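PDB 1VL5: BH2331 protein from Bacillus halodurans, which probably transfers methyl groups from S-adenosylmethionine to a substrate that has not been identified. Local coordinates for residues S24-L29 and T108-A113; M30-L35 and L184-C189; L42-G47 and H114-P119; S121-A126 and S171-M176; K175-A180 and I245-R250. All coordinates share one frame; numbering follows the deposited sequence.

Interaction 1: residues S24-L29 and T108-A113; sequences SDLAKL and TCRIAA
Arg110, the last residue of strand 104-110, reaches across to Leu26 and to the turn at Ser24 that leads into helix 26-33. This helix lies on one face of the central sheet of a Rossmann-like methyltransferase fold, beside helix 50-55, whose Val51 touches both Leu26 and Arg110. The apolar part is compact. With CG anti to its backbone N (chi1 178°) and an extended chain, Arg110 runs out under the first turn of the helix and meets the Leu26 side chain at about a right angle. Leu26 CD2 rests 3.8 Å from Arg110 CD and lies over one face of the guanidinium group, while Ile111 CG2 sits toward the rim of the opposite face. Leu29, more deeply buried, adds a looser touch, its CD2 4.2 Å from Arg110 CD. The polar side is thinner and partly hydrated. Arg110 NH2 donates to Ser24 O at 2.8 Å, a somewhat bent bond lying in both the carbonyl plane and the guanidinium plane. Next to it a water accepts from Arg110 NE (2.9 Å) and gives a weak bond to Asp25 O, so two edge positions help to fix the group's rotation. Asp25 itself turns away from the strand and serves as N-cap of the helix: its OD1 accepts from Lys28 N at 3.0 Å, with a nearly straight N-H...O angle of 169°.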
# COMPACT_ATOMS: atom_id res chain seq x y z
N SER A 24 -4.57 10.00 -2.73
CA SER A 24 -3.27 9.35 -2.65
C SER A 24 -3.05 8.65 -3.98
O SER A 24 -3.18 7.40 -4.10
CB SER A 24 -3.10 8.35 -1.46
OG SER A 24 -1.68 8.06 -1.26
N ASP A 25 -2.73 9.45 -4.98
CA ASP A 25 -2.52 8.88 -6.32
C ASP A 25 -1.04 8.83 -6.75
O ASP A 25 -0.12 9.19 -6.00
CB ASP A 25 -3.44 9.57 -7.34
CG ASP A 25 -3.18 11.01 -7.48
OD1 ASP A 25 -2.13 11.51 -7.00
OD2 ASP A 25 -4.07 11.66 -8.08
N LEU A 26 -0.81 8.37 -7.98
CA LEU A 26 0.55 8.17 -8.39
C LEU A 26 1.20 9.52 -8.58
O LEU A 26 2.41 9.66 -8.34
CB LEU A 26 0.62 7.34 -9.66
CG LEU A 26 0.32 5.86 -9.46
CD1 LEU A 26 0.38 5.16 -10.83
CD2 LEU A 26 1.31 5.26 -8.53
N ALA A 27 0.42 10.50 -9.03
CA ALA A 27 0.97 11.82 -9.28
C ALA A 27 1.53 12.42 -7.96
O ALA A 27 2.60 12.99 -7.94
CB ALA A 27 -0.09 12.73 -9.88
N LYS A 28 0.75 12.32 -6.89
CA LYS A 28 1.19 12.73 -5.55
C LYS A 28 2.46 12.03 -5.04
O LYS A 28 3.39 12.66 -4.53
CB LYS A 28 0.04 12.56 -4.56
CG LYS A 28 0.38 13.11 -3.18
CD LYS A 28 0.47 14.64 -3.17
N LEU A 29 2.52 10.72 -5.21
CA LEU A 29 3.75 9.96 -4.95
C LEU A 29 4.94 10.46 -5.73
O LEU A 29 6.00 10.67 -5.16
CB LEU A 29 3.51 8.48 -5.30
CG LEU A 29 4.66 7.47 -5.16
CD1 LEU A 29 5.19 7.41 -3.77
CD2 LEU A 29 4.17 6.08 -5.53
N THR A 108 10.07 1.73 -3.09
CA THR A 108 8.65 2.03 -3.08
C THR A 108 7.80 0.82 -2.74
O THR A 108 8.15 -0.33 -3.05
CB THR A 108 8.14 2.59 -4.45
OG1 THR A 108 8.60 1.79 -5.58
CG2 THR A 108 8.56 3.96 -4.64
N CYS A 109 6.67 1.08 -2.10
CA CYS A 109 5.73 0.03 -1.76
C CYS A 109 4.33 0.64 -1.59
O CYS A 109 4.11 1.42 -0.67
CB CYS A 109 6.12 -0.65 -0.46
SG CYS A 109 5.15 -2.12 -0.14
N ARG A 110 3.42 0.31 -2.50
CA ARG A 110 2.14 0.96 -2.59
C ARG A 110 0.99 -0.07 -2.52
O ARG A 110 0.97 -1.05 -3.26
CB ARG A 110 2.08 1.77 -3.87
CG ARG A 110 0.71 2.48 -4.12
CD ARG A 110 0.81 3.54 -5.15
NE ARG A 110 -0.34 4.45 -5.11
CZ ARG A 110 -1.54 4.17 -5.59
NH1 ARG A 110 -1.82 3.00 -6.15
NH2 ARG A 110 -2.50 5.08 -5.47
N ILE A 111 0.05 0.19 -1.61
CA ILE A 111 -1.18 -0.60 -1.39
C ILE A 111 -0.93 -2.11 -1.27
O ILE A 111 -1.67 -2.91 -1.82
CB ILE A 111 -2.32 -0.28 -2.44
CG1 ILE A 111 -1.88 -0.63 -3.86
CG2 ILE A 111 -2.74 1.20 -2.41
CD1 ILE A 111 -3.02 -0.92 -4.77
N ALA A 112 0.14 -2.46 -0.56
CA ALA A 112 0.59 -3.83 -0.51
C ALA A 112 0.96 -4.27 0.88
O ALA A 112 0.87 -5.45 1.18
CB ALA A 112 1.83 -4.06 -1.52
N ALA A 113 1.40 -3.35 1.72
CA ALA A 113 1.99 -3.74 2.99
C ALA A 113 0.97 -4.38 3.95
O ALA A 113 1.31 -5.20 4.85
CB ALA A 113 2.66 -2.54 3.66
O HOH W 1 0.04 7.13 -4.07

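Interaction 2: residues M30-L35 and L184-C189; sequences MQIAAL and LEELHC
Ile32, near the end of helix 26-33, packs against Glu186 and His188, which project from strand 183-195 toward the helix. The contact belongs to the edge of a Rossmann-like alpha/beta sandwich: the strand pairs antiparallel with strand 236-250, and the pairing holds a classic beta bulge in which Glu185 and Glu186 both face Lys248. From CB, the Ile32 side chain divides. CG2, anti to the backbone N, goes to the carboxylate and lies 4.1 Å from Glu186 OE1. The other branch starts with CG1, beside the backbone N (chi1 -61°), which lies 4.1 Å from His188 NE2. At the tip, CD1 lodges where the two polar side chains join: it is 3.7 Å from His188 NE2 and 3.8 Å from Glu186 OE1. The methyl group thus covers a bond between its partners, for His188 NE2 donates to Glu186 OE1 at 2.7 Å. That bond is nearly straight and lies in the imidazole plane, using the anti side of the carboxylate oxygen, and it ties the two strand residues together and should limit rotation of the ring. A negative carboxylate so close would probably raise the proton affinity of the histidine. Lys248 NZ donates to Ile32 O, where the helix's C-terminal end would probably favour a positive charge. Glu186 OE2 returns to the helix through a water that donates to it at 2.7 Å and to Ile32 O at 2.8 Å.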
# COMPACT_ATOMS: atom_id res chain seq x y z
N MSE A 30 4.78 10.66 -7.04
CA MSE A 30 5.86 11.12 -7.87
C MSE A 30 6.36 12.49 -7.39
O MSE A 30 7.55 12.71 -7.30
CB MSE A 30 5.40 11.24 -9.32
CG MSE A 30 5.03 9.93 -10.01
SE MSE A 30 6.61 8.81 -10.10
CE MSE A 30 7.57 10.01 -11.35
N GLN A 31 5.45 13.41 -7.09
CA GLN A 31 5.80 14.75 -6.61
C GLN A 31 6.61 14.68 -5.33
O GLN A 31 7.66 15.31 -5.22
CB GLN A 31 4.51 15.55 -6.38
CG GLN A 31 4.65 16.99 -6.00
CD GLN A 31 3.28 17.60 -5.57
OE1 GLN A 31 2.60 17.09 -4.67
NE2 GLN A 31 2.88 18.69 -6.25
N ILE A 32 6.12 13.93 -4.35
CA ILE A 32 6.78 13.78 -3.04
C ILE A 32 8.16 13.13 -3.19
O ILE A 32 9.09 13.46 -2.47
CB ILE A 32 5.89 12.97 -2.03
CG1 ILE A 32 4.53 13.68 -1.75
CG2 ILE A 32 6.58 12.72 -0.75
CD1 ILE A 32 4.65 15.17 -1.56
N ALA A 33 8.29 12.24 -4.18
CA ALA A 33 9.57 11.54 -4.42
C ALA A 33 10.72 12.48 -4.68
O ALA A 33 11.84 12.27 -4.24
CB ALA A 33 9.40 10.54 -5.59
N ALA A 34 10.44 13.54 -5.43
CA ALA A 34 11.42 14.58 -5.69
C ALA A 34 12.60 13.98 -6.48
O ALA A 34 13.75 14.15 -6.13
CB ALA A 34 11.87 15.24 -4.40
N LEU A 35 12.29 13.30 -7.57
CA LEU A 35 13.27 12.50 -8.30
C LEU A 35 14.33 13.34 -8.92
O LEU A 35 14.04 14.45 -9.40
CB LEU A 35 12.59 11.71 -9.39
CG LEU A 35 11.54 10.71 -9.00
CD1 LEU A 35 10.97 10.17 -10.30
CD2 LEU A 35 12.15 9.62 -8.12
N LEU A 184 11.51 9.72 9.35
CA LEU A 184 10.38 10.24 8.65
C LEU A 184 10.64 11.69 8.27
O LEU A 184 11.16 12.47 9.04
CB LEU A 184 9.12 10.14 9.50
CG LEU A 184 7.84 10.58 8.79
CD1 LEU A 184 7.44 9.62 7.64
CD2 LEU A 184 6.71 10.71 9.75
N GLU A 185 10.33 12.01 7.03
CA GLU A 185 10.37 13.39 6.54
C GLU A 185 8.96 13.93 6.37
O GLU A 185 8.71 15.02 6.78
CB GLU A 185 11.15 13.46 5.23
CG GLU A 185 12.64 13.22 5.45
CD GLU A 185 13.52 13.44 4.27
OE1 GLU A 185 13.01 13.58 3.14
OE2 GLU A 185 14.76 13.49 4.53
N GLU A 186 8.05 13.15 5.76
CA GLU A 186 6.72 13.60 5.43
C GLU A 186 5.73 12.46 5.54
O GLU A 186 6.00 11.34 5.10
CB GLU A 186 6.60 14.14 3.98
CG GLU A 186 7.58 15.23 3.65
CD GLU A 186 7.41 15.73 2.21
OE1 GLU A 186 6.24 15.94 1.83
OE2 GLU A 186 8.46 15.93 1.53
N LEU A 187 4.59 12.78 6.13
CA LEU A 187 3.41 11.90 6.24
C LEU A 187 2.20 12.69 5.70
O LEU A 187 1.91 13.77 6.18
CB LEU A 187 3.23 11.44 7.71
CG LEU A 187 1.82 10.91 8.07
CD1 LEU A 187 1.47 9.72 7.29
CD2 LEU A 187 1.65 10.57 9.58
N HIS A 188 1.58 12.21 4.62
CA HIS A 188 0.39 12.83 4.01
C HIS A 188 -0.76 11.84 4.18
O HIS A 188 -0.58 10.63 3.97
CB HIS A 188 0.66 13.09 2.52
CG HIS A 188 1.79 14.04 2.28
ND1 HIS A 188 1.59 15.38 2.02
CD2 HIS A 188 3.14 13.86 2.30
CE1 HIS A 188 2.76 15.98 1.87
NE2 HIS A 188 3.72 15.07 2.02
N CYS A 189 -1.91 12.33 4.65
CA CYS A 189 -3.09 11.49 4.90
C CYS A 189 -4.15 11.85 3.94
O CYS A 189 -4.29 13.01 3.63
CB CYS A 189 -3.62 11.71 6.28
SG CYS A 189 -2.41 11.50 7.49
O HOH W 2 9.02 15.89 -1.10

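Interaction 3: residues L42-G47 and H114-P119; sequences LDVATG and HHFPNP
The Phe116 ring is the flat group that meets segment 42-47, and it does so with its far end. Ala45 CB stands at the ring's edge, near its plane, 4.1 Å from Phe116 CE1. Val44 CG1 approaches obliquely, 4.2 Å from Phe116 CZ. The CE2 edge of the ring is turned to the face of Phe122 of helix 119-129 (edge-to-face), and Cys109 of strand 104-110 also lies near the rim, so these neighbours meet the ring around its edge. Just before it in the chain another pair of flat groups overlaps: His114 CD2 is centred over one face of the His115 imidazole, 3.8 Å above its plane. With chi1 at -61°, Phe116 CG sits beside the backbone N, and the ring is carried from the loop toward the end of strand 40-44. Val44 is the last residue of that strand, and its CG1 branch, anti to the backbone N, is the one turned to the phenyl ring. Beyond it the chain enters the glycine-containing turn that follows the first strand of class I methyltransferases, a turn that in the family usually runs beside S-adenosylmethionine; Gly47 fits the first glycine of a Rossmann-type GxGxxA pattern, consistent with that role. Phe116 therefore abuts the base of the turn, from the loop after strand 104-110. The turn is also held by polar bonds. Thr46 OG1 donates to Asp43 OD2 at 2.8 Å, coming from above the carboxylate plane, and Gly47 N bonds to Asp66 OD2 at the end of strand 61-66.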
# COMPACT_ATOMS: atom_id res chain seq x y z
N LEU A 42 13.65 0.16 -6.20
CA LEU A 42 13.03 -1.11 -5.99
C LEU A 42 11.55 -0.93 -5.65
O LEU A 42 11.19 -0.30 -4.63
CB LEU A 42 13.75 -1.82 -4.82
CG LEU A 42 13.16 -3.10 -4.27
CD1 LEU A 42 13.34 -4.12 -5.31
CD2 LEU A 42 13.77 -3.54 -2.93
N ASP A 43 10.68 -1.48 -6.51
CA ASP A 43 9.23 -1.44 -6.31
C ASP A 43 8.77 -2.75 -5.68
O ASP A 43 8.73 -3.77 -6.35
CB ASP A 43 8.53 -1.17 -7.65
CG ASP A 43 7.00 -0.98 -7.52
OD1 ASP A 43 6.49 -0.58 -6.41
OD2 ASP A 43 6.30 -1.25 -8.52
N VAL A 44 8.59 -2.71 -4.36
CA VAL A 44 8.26 -3.88 -3.55
C VAL A 44 6.77 -4.23 -3.70
O VAL A 44 5.90 -3.36 -3.53
CB VAL A 44 8.67 -3.67 -2.06
CG1 VAL A 44 8.30 -4.86 -1.21
CG2 VAL A 44 10.14 -3.40 -1.94
N ALA A 45 6.51 -5.52 -4.01
CA ALA A 45 5.17 -6.05 -4.24
C ALA A 45 4.55 -5.29 -5.39
O ALA A 45 3.53 -4.61 -5.28
CB ALA A 45 4.33 -5.93 -2.97
N THR A 46 5.24 -5.35 -6.52
CA THR A 46 4.86 -4.53 -7.62
C THR A 46 3.42 -4.80 -8.12
O THR A 46 2.77 -3.88 -8.67
CB THR A 46 5.92 -4.68 -8.75
OG1 THR A 46 5.68 -3.71 -9.74
CG2 THR A 46 5.84 -6.00 -9.34
N GLY A 47 2.93 -6.03 -7.96
CA GLY A 47 1.51 -6.35 -8.28
C GLY A 47 1.26 -6.12 -9.76
O GLY A 47 1.94 -6.71 -10.59
N HIS A 114 -0.28 -4.00 3.77
CA HIS A 114 -1.35 -4.59 4.55
C HIS A 114 -1.58 -6.10 4.28
O HIS A 114 -2.28 -6.75 5.02
CB HIS A 114 -2.66 -3.78 4.36
CG HIS A 114 -3.26 -3.92 3.00
ND1 HIS A 114 -2.99 -3.05 1.98
CD2 HIS A 114 -4.12 -4.82 2.51
CE1 HIS A 114 -3.65 -3.43 0.90
NE2 HIS A 114 -4.35 -4.50 1.19
N HIS A 115 -0.95 -6.66 3.25
CA HIS A 115 -0.91 -8.12 3.02
C HIS A 115 0.27 -8.86 3.68
O HIS A 115 0.25 -10.09 3.87
CB HIS A 115 -0.84 -8.37 1.52
CG HIS A 115 -2.09 -7.98 0.78
ND1 HIS A 115 -3.28 -8.63 0.94
CD2 HIS A 115 -2.31 -7.02 -0.15
CE1 HIS A 115 -4.19 -8.09 0.16
NE2 HIS A 115 -3.63 -7.11 -0.52
N PHE A 116 1.32 -8.12 4.01
CA PHE A 116 2.52 -8.70 4.58
C PHE A 116 2.26 -9.27 5.96
O PHE A 116 1.72 -8.57 6.82
CB PHE A 116 3.60 -7.62 4.73
CG PHE A 116 4.04 -6.97 3.44
CD1 PHE A 116 3.66 -7.46 2.20
CD2 PHE A 116 4.86 -5.84 3.50
CE1 PHE A 116 4.12 -6.81 1.04
CE2 PHE A 116 5.29 -5.17 2.35
CZ PHE A 116 4.94 -5.67 1.13
N PRO A 117 2.63 -10.52 6.19
CA PRO A 117 2.41 -11.07 7.51
C PRO A 117 3.36 -10.51 8.59
O PRO A 117 3.02 -10.48 9.76
CB PRO A 117 2.60 -12.59 7.29
CG PRO A 117 3.42 -12.72 6.12
CD PRO A 117 3.20 -11.52 5.27
N ASN A 118 4.54 -10.05 8.20
CA ASN A 118 5.50 -9.49 9.14
C ASN A 118 6.10 -8.20 8.63
O ASN A 118 7.27 -8.16 8.26
CB ASN A 118 6.62 -10.49 9.36
CG ASN A 118 6.12 -11.82 9.86
OD1 ASN A 118 5.73 -11.94 11.02
ND2 ASN A 118 6.18 -12.84 8.99
N PRO A 119 5.31 -7.13 8.61
CA PRO A 119 5.77 -5.95 7.93
C PRO A 119 6.96 -5.25 8.56
O PRO A 119 7.73 -4.60 7.86
CB PRO A 119 4.53 -5.05 7.92
CG PRO A 119 3.81 -5.41 9.10
CD PRO A 119 3.97 -6.92 9.17

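Interaction 4: residues S121-A126 and S171-M176; sequences SFVSEA and SDWLKM
Val123 of helix 119-129 and Met176 of helix 170-180 mark the closest approach of the two backbones, with CA atoms 7.1 Å apart. Val123 fills this gap and carries the contact on its side. Its CG2, which is anti to its own carbonyl carbon, meets the edge of the Trp173 indole near the ring plane, 3.8 Å from CZ3. The other methyl, CG1, is anti to the backbone N (chi1 -179°) and lies 3.9 Å from Met176 O, so one branch touches a ring and the other the helix backbone. Val123 CG2 also stands 4.5 Å from Met176 CB, a looser apolar touch. Met176, a selenomethionine, starts toward the neighbouring helix but then bends off. Its CE ends up over one face of the Trp173 ring, 3.8 Å above the plane and offset toward the rim, so a residue one turn further along the same helix covers the indole. Trp173 CG lies beside the backbone N (chi1 -77°), which swings the six-membered ring between the helix and Val123. Edge, face and rotation of the indole are thus constrained together, with Trp168 meeting it edge-to-face as well. The side-chain atoms that meet across the helices are all carbon; the one oxygen touched is the backbone Met176 O. Underneath, Trp173 and Phe122 both touch Leu138 of strand 134-142, which places the two helices side by side on one face of the sheet, as in the outer helical layer of the three-layer alpha/beta/alpha sandwich of Rossmann-like methyltransferases.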
# COMPACT_ATOMS: atom_id res chain seq x y z
N SER A 121 9.67 -6.75 9.25
CA SER A 121 10.81 -7.30 8.51
C SER A 121 10.97 -6.69 7.17
O SER A 121 12.10 -6.59 6.68
CB SER A 121 10.74 -8.82 8.36
OG SER A 121 10.49 -9.42 9.60
N PHE A 122 9.86 -6.34 6.53
CA PHE A 122 9.95 -5.62 5.28
C PHE A 122 10.61 -4.24 5.54
O PHE A 122 11.49 -3.83 4.81
CB PHE A 122 8.57 -5.47 4.60
CG PHE A 122 8.39 -4.19 3.88
CD1 PHE A 122 8.99 -3.98 2.66
CD2 PHE A 122 7.60 -3.18 4.42
CE1 PHE A 122 8.83 -2.81 2.01
CE2 PHE A 122 7.44 -1.97 3.74
CZ PHE A 122 8.07 -1.80 2.55
N VAL A 123 10.22 -3.56 6.61
CA VAL A 123 10.77 -2.26 6.89
C VAL A 123 12.28 -2.34 7.11
O VAL A 123 12.99 -1.52 6.62
CB VAL A 123 10.10 -1.59 8.08
CG1 VAL A 123 10.73 -0.25 8.28
CG2 VAL A 123 8.59 -1.41 7.82
N SER A 124 12.75 -3.32 7.87
CA SER A 124 14.19 -3.44 8.12
C SER A 124 14.93 -3.85 6.88
O SER A 124 16.03 -3.35 6.62
CB SER A 124 14.50 -4.41 9.28
OG SER A 124 13.99 -5.67 9.02
N GLU A 125 14.32 -4.71 6.07
CA GLU A 125 14.91 -5.06 4.80
C GLU A 125 14.96 -3.87 3.86
O GLU A 125 15.94 -3.71 3.16
CB GLU A 125 14.18 -6.22 4.13
CG GLU A 125 14.45 -7.58 4.72
CD GLU A 125 15.89 -7.98 4.53
OE1 GLU A 125 16.19 -8.46 3.42
OE2 GLU A 125 16.72 -7.73 5.48
N ALA A 126 13.92 -3.06 3.84
CA ALA A 126 13.95 -1.82 3.06
C ALA A 126 15.11 -0.91 3.50
O ALA A 126 15.89 -0.48 2.67
CB ALA A 126 12.60 -1.10 3.08
N SER A 171 0.35 5.54 14.00
CA SER A 171 1.31 5.41 15.10
C SER A 171 2.12 4.12 15.02
O SER A 171 3.28 4.10 15.43
CB SER A 171 0.61 5.47 16.45
OG SER A 171 -0.43 4.51 16.49
N ASP A 172 1.51 3.06 14.48
CA ASP A 172 2.18 1.78 14.33
C ASP A 172 3.29 1.95 13.31
O ASP A 172 4.39 1.45 13.50
CB ASP A 172 1.25 0.68 13.81
CG ASP A 172 0.19 0.21 14.82
OD1 ASP A 172 0.42 0.28 16.05
OD2 ASP A 172 -0.88 -0.26 14.34
N TRP A 173 3.01 2.63 12.20
CA TRP A 173 4.03 2.88 11.18
C TRP A 173 5.16 3.79 11.69
O TRP A 173 6.30 3.58 11.35
CB TRP A 173 3.44 3.50 9.90
CG TRP A 173 2.77 2.52 9.07
CD1 TRP A 173 1.44 2.45 8.78
CD2 TRP A 173 3.38 1.41 8.42
NE1 TRP A 173 1.19 1.37 7.98
CE2 TRP A 173 2.36 0.71 7.75
CE3 TRP A 173 4.70 0.95 8.32
CZ2 TRP A 173 2.60 -0.44 7.03
CZ3 TRP A 173 4.95 -0.18 7.59
CH2 TRP A 173 3.90 -0.86 6.93
N LEU A 174 4.84 4.83 12.45
CA LEU A 174 5.86 5.66 13.04
C LEU A 174 6.83 4.88 13.91
O LEU A 174 8.05 5.10 13.84
CB LEU A 174 5.26 6.76 13.92
CG LEU A 174 4.36 7.84 13.31
CD1 LEU A 174 3.89 8.75 14.45
CD2 LEU A 174 5.05 8.60 12.24
N LYS A 175 6.28 4.01 14.75
CA LYS A 175 7.12 3.12 15.58
C LYS A 175 7.97 2.13 14.74
O LYS A 175 9.18 1.99 14.96
CB LYS A 175 6.25 2.38 16.58
CG LYS A 175 5.72 3.30 17.67
CD LYS A 175 4.69 2.72 18.65
CE LYS A 175 4.30 3.78 19.77
NZ LYS A 175 5.43 4.67 20.48
N MSE A 176 7.36 1.45 13.77
CA MSE A 176 8.13 0.59 12.87
C MSE A 176 9.25 1.31 12.14
O MSE A 176 10.34 0.77 12.00
CB MSE A 176 7.22 -0.15 11.87
CG MSE A 176 6.44 -1.28 12.55
SE MSE A 176 5.43 -2.39 11.26
CE MSE A 176 3.78 -1.30 11.25

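Interaction 5: residues K175-A180 and I245-R250; sequences KMLEEA and ILMKAR
Leu177 of helix 170-180 sets its two methyl groups on Met247 and Ala249, two residues of strand 236-250 that point the same way. Taking the strand in order, Ile245 comes first and lies against the earlier part of the helix, touching Lys170 and Trp173 rather than segment 175-180. Leu246 faces the other side of the sheet, where it meets Ser24. At Met247, a selenomethionine, CG beside the backbone N (chi1 -60°) and a nearly extended chi2 bring SE to 3.9 Å from Leu177 CD1, the two side chains crossing at a slant; the bend at chi3 then turns only CE. Lys248 again turns away from the helix; its NZ donates to Gln135 OE1 on the far face. Ala249 then comes back under the leucine, its CB 4.0 Å from Leu177 CD2. The small methyl here allows a close approach, and the nearest CA atoms, those of Leu177 and Ala249, are 7.7 Å apart. Arg250 ends the segment and runs to Glu185 and Gly133. All three touching side chains are buried. Leu177, with CG beside its backbone N (chi1 -70°), also reaches Leu136 of strand 134-142 and Phe182, so the helix spans two antiparallel neighbours, strands 134-142 and 236-250, while strand 183-195 pairs antiparallel with the other edge of strand 236-250, its Leu187 touching Met247.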
# COMPACT_ATOMS: atom_id res chain seq x y z
N LYS A 175 6.28 4.01 14.75
CA LYS A 175 7.12 3.12 15.58
C LYS A 175 7.97 2.13 14.74
O LYS A 175 9.18 1.99 14.96
CB LYS A 175 6.25 2.38 16.58
CG LYS A 175 5.72 3.30 17.67
CD LYS A 175 4.69 2.72 18.65
CE LYS A 175 4.30 3.78 19.77
NZ LYS A 175 5.43 4.67 20.48
N MSE A 176 7.36 1.45 13.77
CA MSE A 176 8.13 0.59 12.87
C MSE A 176 9.25 1.31 12.14
O MSE A 176 10.34 0.77 12.00
CB MSE A 176 7.22 -0.15 11.87
CG MSE A 176 6.44 -1.28 12.55
SE MSE A 176 5.43 -2.39 11.26
CE MSE A 176 3.78 -1.30 11.25
N LEU A 177 9.00 2.52 11.67
CA LEU A 177 10.02 3.26 10.93
C LEU A 177 11.15 3.64 11.85
O LEU A 177 12.31 3.41 11.55
CB LEU A 177 9.44 4.50 10.28
CG LEU A 177 8.50 4.28 9.09
CD1 LEU A 177 7.81 5.59 8.80
CD2 LEU A 177 9.23 3.77 7.82
N GLU A 178 10.83 4.19 13.01
CA GLU A 178 11.90 4.59 13.91
C GLU A 178 12.71 3.37 14.35
O GLU A 178 13.94 3.41 14.41
CB GLU A 178 11.36 5.33 15.11
CG GLU A 178 12.45 5.94 16.03
CD GLU A 178 11.87 6.62 17.24
OE1 GLU A 178 11.11 7.61 17.06
OE2 GLU A 178 12.20 6.18 18.37
N GLU A 179 12.02 2.30 14.71
CA GLU A 179 12.69 1.09 15.21
C GLU A 179 13.69 0.57 14.21
O GLU A 179 14.72 0.04 14.62
CB GLU A 179 11.72 -0.00 15.59
CG GLU A 179 11.03 0.34 16.94
CD GLU A 179 9.84 -0.54 17.31
OE1 GLU A 179 9.77 -1.66 16.78
OE2 GLU A 179 8.95 -0.09 18.10
N ALA A 180 13.43 0.75 12.92
CA ALA A 180 14.33 0.29 11.87
C ALA A 180 15.46 1.29 11.57
O ALA A 180 16.43 0.95 10.87
CB ALA A 180 13.54 0.04 10.62
N ILE A 245 -2.43 6.64 3.68
CA ILE A 245 -1.26 7.45 3.89
C ILE A 245 -0.18 7.26 2.85
O ILE A 245 -0.09 6.22 2.18
CB ILE A 245 -0.64 7.18 5.29
CG1 ILE A 245 -0.35 5.71 5.46
CG2 ILE A 245 -1.66 7.67 6.41
CD1 ILE A 245 0.22 5.35 6.82
N LEU A 246 0.68 8.27 2.80
CA LEU A 246 1.89 8.29 2.02
C LEU A 246 2.99 8.82 2.93
O LEU A 246 2.91 9.99 3.38
CB LEU A 246 1.69 9.21 0.80
CG LEU A 246 2.67 9.45 -0.37
CD1 LEU A 246 2.10 10.56 -1.20
CD2 LEU A 246 4.00 9.86 0.05
N MSE A 247 4.00 7.98 3.16
CA MSE A 247 5.18 8.34 3.93
C MSE A 247 6.48 8.36 3.09
O MSE A 247 6.67 7.50 2.22
CB MSE A 247 5.29 7.42 5.15
CG MSE A 247 4.11 7.51 6.05
SE MSE A 247 4.15 6.05 7.40
CE MSE A 247 3.69 4.72 6.16
N LYS A 248 7.27 9.41 3.29
CA LYS A 248 8.60 9.57 2.76
C LYS A 248 9.51 9.54 3.98
O LYS A 248 9.43 10.45 4.82
CB LYS A 248 8.73 10.94 2.05
CG LYS A 248 10.07 11.22 1.37
CD LYS A 248 10.14 12.68 0.87
CE LYS A 248 11.39 12.98 0.17
NZ LYS A 248 11.41 12.57 -1.27
N ALA A 249 10.29 8.48 4.11
CA ALA A 249 11.19 8.27 5.23
C ALA A 249 12.63 8.15 4.71
O ALA A 249 12.87 7.50 3.71
CB ALA A 249 10.81 7.00 6.00
N ARG A 250 13.58 8.83 5.35
CA ARG A 250 14.98 8.84 4.96
C ARG A 250 15.82 7.83 5.73
O ARG A 250 15.70 7.71 6.95
CB ARG A 250 15.52 10.24 5.19
CG ARG A 250 16.89 10.56 4.66
CD ARG A 250 16.93 10.64 3.15
NE ARG A 250 15.99 11.59 2.59
CZ ARG A 250 15.74 11.69 1.29
NH1 ARG A 250 16.39 10.92 0.44
NH2 ARG A 250 14.88 12.60 0.84

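Overall arrangement
Four of the contacts lie on the two faces of one mixed sheet, and interaction 3 lies at the ends of its parallel strands. Helix 26-33 serves interactions 1 and 2 on one face, their centres about 10 Å apart. Helix 170-180 serves interactions 4 and 5 on the other, their centres about 6 Å apart, sharing Lys175 and Met176. Interaction 3 is about 12 Å from the centres of both 1 and 4; strands 40-44 and 104-110 are paired. Interactions 2 and 3 are farthest apart, about 19 Å. Interactions 3 and 4 fall between the segments of interaction 2, so the N-terminal helix is brought back to a strand late in the chain, after the probable cofactor-binding Rossmann-like core.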